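Local coordinates for structural protein VP1 (Trichodysplasia spinulosa-associated polyomavirus, PDB 4U60), which forms the pentameric building block of the polyomavirus capsid and binds sialylated glycans of the GM1 type, at residues 30-33 / 34-38; 185-188 / 189-193; 192-195 / 196-199. All coordinates share one frame; numbering follows the deposited sequence.

Interaction 1: 30-33 / 34-38; sequences NTRM and GQNDE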
ATOM      1  N   ASN C  30       8.256 -21.639  18.447  1.00 14.08           N
ATOM      2  CA  ASN C  30       9.406 -21.503  17.583  1.00 14.06           C
ATOM      3  C   ASN C  30       9.119 -22.027  16.186  1.00 13.62           C
ATOM      4  O   ASN C  30       8.275 -22.899  15.970  1.00 14.30           O
ATOM      5  CB  ASN C  30      10.645 -22.167  18.184  1.00 14.64           C
ATOM      6  CG  ASN C  30      11.388 -21.241  19.128  1.00 15.26           C
ATOM      7  OD1 ASN C  30      11.741 -20.120  18.759  1.00 15.18           O
ATOM      8  ND2 ASN C  30      11.597 -21.681  20.346  1.00 16.13           N
ATOM      9  N   THR C  31       9.851 -21.455  15.237  1.00 13.06           N
ATOM     10  CA  THR C  31       9.641 -21.717  13.828  1.00 12.58           C
ATOM     11  C   THR C  31      10.099 -23.128  13.444  1.00 12.89           C
ATOM     12  O   THR C  31      11.012 -23.712  14.095  1.00 13.20           O
ATOM     13  CB  THR C  31      10.366 -20.659  12.978  1.00 12.55           C
ATOM     14  OG1 THR C  31       9.836 -20.647  11.657  1.00 12.28           O
ATOM     15  CG2 THR C  31      11.852 -20.909  12.908  1.00 12.90           C
ATOM     16  N   ARG C  32       9.451 -23.685  12.417  1.00 12.61           N
ATOM     17  CA  ARG C  32       9.755 -25.024  11.915  1.00 13.21           C
ATOM     18  C   ARG C  32      10.067 -24.958  10.419  1.00 13.09           C
ATOM     19  O   ARG C  32       9.289 -25.361   9.556  1.00 13.23           O
ATOM     20  CB  ARG C  32       8.618 -25.992  12.224  1.00 13.62           C
ATOM     21  CG  ARG C  32       8.274 -26.071  13.714  1.00 13.98           C
ATOM     22  CD  ARG C  32       9.413 -26.666  14.499  1.00 15.08           C
ATOM     23  NE  ARG C  32       9.212 -26.723  15.946  1.00 15.85           N
ATOM     24  CZ  ARG C  32      10.005 -26.157  16.845  1.00 16.40           C
ATOM     25  NH1 ARG C  32      11.045 -25.403  16.492  1.00 16.23           N
ATOM     26  NH2 ARG C  32       9.758 -26.358  18.145  1.00 17.45           N
ATOM     27  N   MET C  33      11.250 -24.443  10.125  1.00 12.87           N
ATOM     28  CA  MET C  33      11.665 -24.265   8.751  1.00 13.04           C
ATOM     29  C   MET C  33      12.330 -25.462   8.104  1.00 13.58           C
ATOM     30  O   MET C  33      12.466 -25.496   6.891  1.00 13.39           O
ATOM     31  CB  MET C  33      12.610 -23.069   8.680  1.00 13.09           C
ATOM     32  CG  MET C  33      11.955 -21.716   8.976  1.00 12.80           C
ATOM     33  SD  MET C  33      10.677 -21.224   7.793  1.00 12.78           S
ATOM     34  CE  MET C  33       9.180 -21.713   8.643  1.00 12.09           C
ATOM     35  N   GLY C  34      12.772 -26.425   8.910  1.00 14.03           N
ATOM     36  CA  GLY C  34      13.397 -27.640   8.384  1.00 14.88           C
ATOM     37  C   GLY C  34      14.461 -28.184   9.310  1.00 15.62           C
ATOM     38  O   GLY C  34      14.546 -29.399   9.522  1.00 16.65           O
ATOM     39  N   GLN C  35      15.313 -27.308   9.825  1.00 15.68           N
ATOM     40  CA  GLN C  35      16.236 -27.676  10.881  1.00 16.73           C
ATOM     41  C   GLN C  35      15.561 -27.214  12.169  1.00 16.30           C
ATOM     42  O   GLN C  35      15.613 -26.039  12.547  1.00 15.61           O
ATOM     43  CB  GLN C  35      17.579 -27.021  10.643  1.00 17.65           C
ATOM     44  CG  GLN C  35      18.756 -27.569  11.423  1.00 19.24           C
ATOM     45  CD  GLN C  35      18.424 -27.975  12.839  1.00 20.12           C
ATOM     46  OE1 GLN C  35      17.887 -29.080  13.093  1.00 20.28           O
ATOM     47  NE2 GLN C  35      18.775 -27.099  13.787  1.00 21.23           N
ATOM     48  N   ASN C  36      14.893 -28.154  12.823  1.00 16.85           N
ATOM     49  CA  ASN C  36      13.987 -27.855  13.934  1.00 16.69           C
ATOM     50  C   ASN C  36      14.535 -28.283  15.287  1.00 18.02           C
ATOM     51  O   ASN C  36      13.814 -28.212  16.291  1.00 19.07           O
ATOM     52  CB  ASN C  36      12.628 -28.509  13.649  1.00 16.69           C
ATOM     53  CG  ASN C  36      12.046 -28.035  12.331  1.00 15.89           C
ATOM     54  OD1 ASN C  36      12.391 -26.946  11.850  1.00 15.41           O
ATOM     55  ND2 ASN C  36      11.190 -28.836  11.740  1.00 16.31           N
ATOM     56  N   ASP C  37      15.809 -28.668  15.301  1.00 18.69           N
ATOM     57  CA  ASP C  37      16.531 -29.074  16.507  1.00 19.49           C
ATOM     58  C   ASP C  37      17.278 -27.864  17.049  1.00 19.65           C
ATOM     59  O   ASP C  37      18.270 -27.417  16.466  1.00 19.22           O
ATOM     60  CB  ASP C  37      17.512 -30.225  16.175  1.00 20.53           C
ATOM     61  CG  ASP C  37      18.196 -30.803  17.389  1.00 22.09           C
ATOM     62  OD1 ASP C  37      18.301 -30.125  18.432  1.00 21.98           O
ATOM     63  OD2 ASP C  37      18.658 -31.966  17.275  1.00 23.07           O
ATOM     64  N   GLU C  38      16.806 -27.354  18.177  1.00 19.98           N
ATOM     65  CA  GLU C  38      17.378 -26.162  18.779  1.00 20.95           C
ATOM     66  C   GLU C  38      18.836 -26.297  19.216  1.00 22.11           C
ATOM     67  O   GLU C  38      19.447 -25.300  19.607  1.00 21.42           O
ATOM     68  CB  GLU C  38      16.491 -25.681  19.936  1.00 22.13           C
ATOM     69  CG  GLU C  38      16.526 -26.476  21.235  1.00 24.99           C
ATOM     70  CD  GLU C  38      15.709 -25.760  22.309  1.00 26.69           C
ATOM     71  OE1 GLU C  38      16.261 -24.937  23.091  1.00 30.90           O
ATOM     72  OE2 GLU C  38      14.499 -25.977  22.343  1.00 27.62           O
TER
HETATM   73  O   HOH W   1      13.277 -24.119  12.359  1.00 12.74           O
HETATM   74  O   HOH W   2       9.925 -28.396   8.952  1.00 15.49           O

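Interaction 2: 185-188 / 189-193; sequences AFPV and ECWCP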
ATOM      1  N   ALA C 185       5.697 -31.054  11.313  1.00 13.68           N
ATOM      2  CA  ALA C 185       5.483 -32.283  10.531  1.00 13.84           C
ATOM      3  C   ALA C 185       4.575 -32.158   9.293  1.00 13.34           C
ATOM      4  O   ALA C 185       4.685 -32.957   8.367  1.00 13.91           O
ATOM      5  CB  ALA C 185       4.914 -33.349  11.436  1.00 14.52           C
ATOM      6  N   PHE C 186       3.678 -31.184   9.282  1.00 12.70           N
ATOM      7  CA  PHE C 186       2.757 -30.969   8.167  1.00 12.22           C
ATOM      8  C   PHE C 186       3.295 -29.869   7.248  1.00 12.13           C
ATOM      9  O   PHE C 186       3.353 -28.698   7.656  1.00 11.56           O
ATOM     10  CB  PHE C 186       1.384 -30.552   8.717  1.00 12.06           C
ATOM     11  CG  PHE C 186       0.608 -31.665   9.356  1.00 12.54           C
ATOM     12  CD1 PHE C 186       0.883 -32.083  10.652  1.00 12.99           C
ATOM     13  CD2 PHE C 186      -0.403 -32.311   8.653  1.00 12.67           C
ATOM     14  CE1 PHE C 186       0.145 -33.118  11.232  1.00 13.61           C
ATOM     15  CE2 PHE C 186      -1.134 -33.329   9.236  1.00 13.19           C
ATOM     16  CZ  PHE C 186      -0.853 -33.744  10.518  1.00 13.63           C
ATOM     17  N   PRO C 187       3.725 -30.240   6.021  1.00 11.74           N
ATOM     18  CA  PRO C 187       4.319 -29.199   5.164  1.00 11.75           C
ATOM     19  C   PRO C 187       3.335 -28.129   4.759  1.00 11.60           C
ATOM     20  O   PRO C 187       2.189 -28.408   4.377  1.00 11.49           O
ATOM     21  CB  PRO C 187       4.781 -29.977   3.932  1.00 11.87           C
ATOM     22  CG  PRO C 187       5.026 -31.363   4.438  1.00 12.35           C
ATOM     23  CD  PRO C 187       3.911 -31.578   5.439  1.00 12.22           C
ATOM     24  N   VAL C 188       3.794 -26.887   4.797  1.00 11.12           N
ATOM     25  CA  VAL C 188       2.878 -25.807   4.395  0.50 10.64           C
ATOM     26  C   VAL C 188       2.645 -25.823   2.895  1.00 10.41           C
ATOM     27  O   VAL C 188       1.558 -25.425   2.447  1.00 10.61           O
ATOM     28  CB  VAL C 188       3.242 -24.395   4.905  0.50 10.23           C
ATOM     29  CG1 VAL C 188       3.435 -24.412   6.418  0.50 10.52           C
ATOM     30  CG2 VAL C 188       4.437 -23.792   4.149  0.50 10.16           C
ATOM     31  N   GLU C 189       3.590 -26.361   2.121  1.00 10.28           N
ATOM     32  CA  GLU C 189       3.436 -26.385   0.666  1.00  9.99           C
ATOM     33  C   GLU C 189       2.277 -27.250   0.191  1.00  9.83           C
ATOM     34  O   GLU C 189       1.846 -27.099  -0.937  1.00 10.26           O
ATOM     35  CB  GLU C 189       4.708 -26.885  -0.024  1.00 10.51           C
ATOM     36  CG  GLU C 189       5.022 -28.349   0.177  1.00 11.11           C
ATOM     37  CD  GLU C 189       6.238 -28.792  -0.605  1.00 11.75           C
ATOM     38  OE1 GLU C 189       7.230 -28.050  -0.615  1.00 12.34           O
ATOM     39  OE2 GLU C 189       6.207 -29.873  -1.216  1.00 12.15           O
ATOM     40  N   CYS C 190       1.791 -28.172   1.024  1.00 10.20           N
ATOM     41  CA  CYS C 190       0.723 -29.082   0.574  1.00 10.61           C
ATOM     42  C   CYS C 190      -0.491 -29.145   1.473  1.00 10.51           C
ATOM     43  O   CYS C 190      -1.459 -29.819   1.123  1.00 10.63           O
ATOM     44  CB  CYS C 190       1.284 -30.471   0.292  1.00 11.55           C
ATOM     45  SG  CYS C 190       1.986 -31.311   1.720  1.00 12.52           S
ATOM     46  N   TRP C 191      -0.454 -28.449   2.605  1.00 10.16           N
ATOM     47  CA  TRP C 191      -1.602 -28.403   3.509  1.00 10.00           C
ATOM     48  C   TRP C 191      -1.978 -26.964   3.792  1.00  9.94           C
ATOM     49  O   TRP C 191      -1.120 -26.164   4.159  1.00 10.11           O
ATOM     50  CB  TRP C 191      -1.305 -29.055   4.861  1.00 10.29           C
ATOM     51  CG  TRP C 191      -1.017 -30.539   4.830  1.00 10.48           C
ATOM     52  CD1 TRP C 191       0.182 -31.148   5.099  1.00 10.84           C
ATOM     53  CD2 TRP C 191      -1.955 -31.605   4.569  1.00 10.74           C
ATOM     54  NE1 TRP C 191       0.060 -32.512   4.985  1.00 11.28           N
ATOM     55  CE2 TRP C 191      -1.248 -32.819   4.691  1.00 11.10           C
ATOM     56  CE3 TRP C 191      -3.313 -31.643   4.252  1.00 10.60           C
ATOM     57  CZ2 TRP C 191      -1.859 -34.059   4.498  1.00 11.52           C
ATOM     58  CZ3 TRP C 191      -3.925 -32.857   4.057  1.00 11.19           C
ATOM     59  CH2 TRP C 191      -3.193 -34.061   4.186  1.00 11.48           C
ATOM     60  N   CYS C 192      -3.276 -26.677   3.705  1.00  9.95           N
ATOM     61  CA  CYS C 192      -3.804 -25.351   3.996  1.00 10.03           C
ATOM     62  C   CYS C 192      -5.056 -25.500   4.887  1.00 10.23           C
ATOM     63  O   CYS C 192      -5.590 -26.603   5.066  1.00 10.63           O
ATOM     64  CB  CYS C 192      -4.177 -24.648   2.682  1.00 10.35           C
ATOM     65  SG  CYS C 192      -5.427 -25.479   1.667  1.00 11.38           S
ATOM     66  N   PRO C 193      -5.543 -24.395   5.448  1.00 10.21           N
ATOM     67  CA  PRO C 193      -6.782 -24.538   6.211  1.00 10.68           C
ATOM     68  C   PRO C 193      -7.931 -24.996   5.332  1.00 10.64           C
ATOM     69  O   PRO C 193      -8.064 -24.544   4.184  1.00 10.64           O
ATOM     70  CB  PRO C 193      -7.017 -23.116   6.767  1.00 10.76           C
ATOM     71  CG  PRO C 193      -5.668 -22.519   6.806  1.00 10.71           C
ATOM     72  CD  PRO C 193      -4.977 -23.045   5.569  1.00 10.48           C
TER

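Interaction 3: 192-195 / 196-199; sequences CPDP and SKNE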
ATOM      1  N   CYS C 192      -3.276 -26.677   3.705  1.00  9.95           N
ATOM      2  CA  CYS C 192      -3.804 -25.351   3.996  1.00 10.03           C
ATOM      3  C   CYS C 192      -5.056 -25.500   4.887  1.00 10.23           C
ATOM      4  O   CYS C 192      -5.590 -26.603   5.066  1.00 10.63           O
ATOM      5  CB  CYS C 192      -4.177 -24.648   2.682  1.00 10.35           C
ATOM      6  SG  CYS C 192      -5.427 -25.479   1.667  1.00 11.38           S
ATOM      7  N   PRO C 193      -5.543 -24.395   5.448  1.00 10.21           N
ATOM      8  CA  PRO C 193      -6.782 -24.538   6.211  1.00 10.68           C
ATOM      9  C   PRO C 193      -7.931 -24.996   5.332  1.00 10.64           C
ATOM     10  O   PRO C 193      -8.064 -24.544   4.184  1.00 10.64           O
ATOM     11  CB  PRO C 193      -7.017 -23.116   6.767  1.00 10.76           C
ATOM     12  CG  PRO C 193      -5.668 -22.519   6.806  1.00 10.71           C
ATOM     13  CD  PRO C 193      -4.977 -23.045   5.569  1.00 10.48           C
ATOM     14  N   ASP C 194      -8.769 -25.880   5.863  1.00 10.34           N
ATOM     15  CA  ASP C 194      -9.962 -26.348   5.152  1.00 10.82           C
ATOM     16  C   ASP C 194     -11.092 -25.357   5.408  1.00 10.95           C
ATOM     17  O   ASP C 194     -11.659 -25.312   6.511  1.00 10.97           O
ATOM     18  CB  ASP C 194     -10.343 -27.731   5.671  1.00 11.19           C
ATOM     19  CG  ASP C 194     -11.587 -28.299   5.024  1.00 11.65           C
ATOM     20  OD1 ASP C 194     -12.246 -27.621   4.213  1.00 11.66           O
ATOM     21  OD2 ASP C 194     -11.950 -29.441   5.382  1.00 12.38           O
ATOM     22  N   PRO C 195     -11.461 -24.562   4.393  1.00 10.86           N
ATOM     23  CA  PRO C 195     -12.454 -23.527   4.623  1.00 11.22           C
ATOM     24  C   PRO C 195     -13.865 -24.063   4.782  1.00 11.62           C
ATOM     25  O   PRO C 195     -14.754 -23.314   5.191  1.00 12.15           O
ATOM     26  CB  PRO C 195     -12.361 -22.688   3.336  1.00 11.29           C
ATOM     27  CG  PRO C 195     -12.032 -23.709   2.276  1.00 11.28           C
ATOM     28  CD  PRO C 195     -11.013 -24.583   2.979  1.00 11.05           C
ATOM     29  N   SER C 196     -14.091 -25.344   4.460  1.00 11.96           N
ATOM     30  CA  SER C 196     -15.418 -25.929   4.620  1.00 12.87           C
ATOM     31  C   SER C 196     -15.645 -26.417   6.039  1.00 13.14           C
ATOM     32  O   SER C 196     -16.753 -26.841   6.368  1.00 13.84           O
ATOM     33  CB  SER C 196     -15.624 -27.120   3.649  1.00 13.38           C
ATOM     34  OG  SER C 196     -14.872 -28.258   4.068  1.00 14.56           O
ATOM     35  N   LYS C 197     -14.601 -26.424   6.856  1.00 13.06           N
ATOM     36  CA  LYS C 197     -14.728 -26.805   8.264  1.00 13.59           C
ATOM     37  C   LYS C 197     -14.230 -25.634   9.103  1.00 13.20           C
ATOM     38  O   LYS C 197     -14.535 -24.499   8.770  1.00 13.13           O
ATOM     39  CB  LYS C 197     -13.979 -28.119   8.525  1.00 14.39           C
ATOM     40  CG  LYS C 197     -14.524 -29.292   7.710  1.00 15.99           C
ATOM     41  CD  LYS C 197     -13.803 -30.573   8.091  1.00 17.43           C
ATOM     42  CE  LYS C 197     -14.141 -31.723   7.183  1.00 18.90           C
ATOM     43  NZ  LYS C 197     -15.553 -32.132   7.300  1.00 20.94           N
ATOM     44  N   ASN C 198     -13.497 -25.910  10.176  1.00 12.58           N
ATOM     45  CA  ASN C 198     -12.924 -24.871  11.042  1.00 12.52           C
ATOM     46  C   ASN C 198     -13.947 -23.889  11.608  1.00 13.42           C
ATOM     47  O   ASN C 198     -13.656 -22.707  11.814  1.00 13.05           O
ATOM     48  CB  ASN C 198     -11.777 -24.147  10.303  1.00 11.96           C
ATOM     49  CG  ASN C 198     -10.546 -25.009  10.198  1.00 11.72           C
ATOM     50  OD1 ASN C 198     -10.051 -25.501  11.209  1.00 12.10           O
ATOM     51  ND2 ASN C 198     -10.078 -25.259   8.994  1.00 11.38           N
ATOM     52  N   GLU C 199     -15.113 -24.403  11.933  1.00 14.85           N
ATOM     53  CA  GLU C 199     -16.158 -23.609  12.542  1.00 16.36           C
ATOM     54  C   GLU C 199     -15.762 -23.133  13.958  1.00 15.78           C
ATOM     55  O   GLU C 199     -16.258 -22.126  14.433  1.00 16.64           O
ATOM     56  CB  GLU C 199     -17.456 -24.420  12.593  1.00 19.13           C
ATOM     57  CG  GLU C 199     -17.967 -24.831  11.202  1.00 21.88           C
ATOM     58  CD  GLU C 199     -17.453 -26.177  10.642  1.00 24.29           C
ATOM     59  OE1 GLU C 199     -16.475 -26.786  11.169  1.00 24.51           O
ATOM     60  OE2 GLU C 199     -18.068 -26.630   9.622  1.00 30.05           O
TER
HETATM   61  O   HOH W   3     -16.861 -23.517   7.255  1.00 23.47           O

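Interaction 1: 30-33 / 34-38
Arg32 and Asn36 face each other across a tight irregular bend with their CA atoms 5.5 Å apart, the chain reversing through Gly34, at a phi of 148° that only the lack of a side chain makes easy. No direct hydrogen bond joins 30-33 to 34-38; side chains and water close the bend instead. The amide of Asn36 lies against the aliphatic part of the arginine, Arg32 CD resting 3.7 Å from Asn36 CG, and the guanidinium and amide planes are turned 36° apart. Because Arg32 bends at chi2 (-66°), its aliphatic part passes across the amide at a slant while its head turns back, NH1 donating to Thr31 O at 2.9 Å from above the carbonyl plane. The main charge partner of the head is Asp183, which forms a salt bridge through Arg32 NE. Asn36 OD1 turns inward and accepts from Gly34 N at 3.0 Å. One water receives the N-H of Met33 and lies within hydrogen-bonding distance of Thr31 O and Asn36 OD1; a second joins Arg32 O to Asn36 ND2, 3.1 Å from that nitrogen. Met33 sends its thioether away from the bend onto Cys247, Ile249 and Tyr262. Asn36 thus uses both ends of its amide to hold the bend, while the arginine head is tied both to Thr31 O and to Asp183, far off in sequence, whose carboxylate probably balances its charge.

Interaction 2: 185-188 / 189-193
Phe186 and Trp191 meet because both carry CG beside the backbone N and anti to the carbonyl carbon, with chi1 of -74° and -64°, and the turn between them brings the two rings to the same side of the chain. The rotation about chi2 of Phe186 then presents the CD2 edge of its ring to the indole. The pair is T-shaped (edge-to-face): the phenyl edge addresses the five-membered ring of Trp191, centroids 5.2 Å apart and planes at 62°. Phe186 CD2 stands over the rim of the indole face, 3.7 Å from Trp191 NE1, and the pyrrole N-H itself is spent elsewhere, on Val160 O.

Pro187 lies alongside the tryptophan, pointing the same way, with its CD 3.8 Å from Trp191 CD1. The other end of the pyrrolidine ring meets sulfur, Pro187 CB being 3.8 Å from Cys190 SG. The carbonyl of Pro187 lies at the indole edge and draws two weak backbone hydrogen bonds, from Cys190 N at 3.4 Å and from Trp191 N at 3.2 Å, the latter strongly bent. Between them Val188 and Glu189 turn their side chains outward. The Glu189 carboxylate is gripped by Tyr153 and by His109 of the third subunit, a residue seen to line a glycan pocket, while Ser103 of that subunit bonds to Val188 O and Trp191 O.

Phe144 adds a second edge-to-face partner to Trp191, and Leu142 and Gln178 pack on both aromatic residues. The whole is a tight turn leading into strand 191-193, an edge strand within the chain of a small three-stranded antiparallel sheet with 141-144 and 177-179, set in the jelly-roll fold of a polyomavirus coat protein.

Interaction 3: 192-195 / 196-199
Asp194 and Ser196 make the shortest link here: the serine hydroxyl donates to Asp194 OD1 at 2.7 Å, on the syn side of the carboxylate. Ser196 N reaches the same oxygen at 2.9 Å, from the same face but farther out of the carboxylate plane. A chi1 of 179° carries the Asp194 carboxylate away from its own N and forward over the turn, where both donors meet it. Its main-chain oxygen is doubly engaged as well, by Lys197 N at 3.2 Å and by Asn198 ND2 at 2.9 Å, which approach from opposite faces of the carbonyl plane. The aliphatic chain of Lys197 passes obliquely by the other carboxylate oxygen, CD lying 3.5 Å from Asp194 OD2.

Farther out, Lys177 forms a salt bridge with Asp194 OD2, which probably steadies the negative charge, and Glu141 accepts the backbone N-H of Asn198. Tyr203 backs Pro193, Pro195 and Asn198, whereas a water lies within hydrogen-bonding distance of both Pro195 O and Lys197 O. The Lys197 N bond to Asp194 O closes a type I beta turn, and Ser196 N to Asp194 OD1 adds an Asx turn, at the exit from strand 191-193 of the jelly-roll coat protein.

In the fold
Interactions 2 and 3 are consecutive on the chain: they share Cys192 and Pro193, so the turn at 187-190 leads into strand 191-193 and the turn at 194-197 leads out of it, their centres about 13 Å apart. Both lie against the third subunit of the pentamer. Interaction 1 precedes them in sequence, in the loop after strand 12-29; its nearest atoms are about 6 Å from those of interaction 2 and about 14 Å from those of interaction 3, and it approaches the second subunit instead. Of the three, interaction 2 has the link to a glycan site, its Glu189 side chain being about 9 Å from a bound sialic acid.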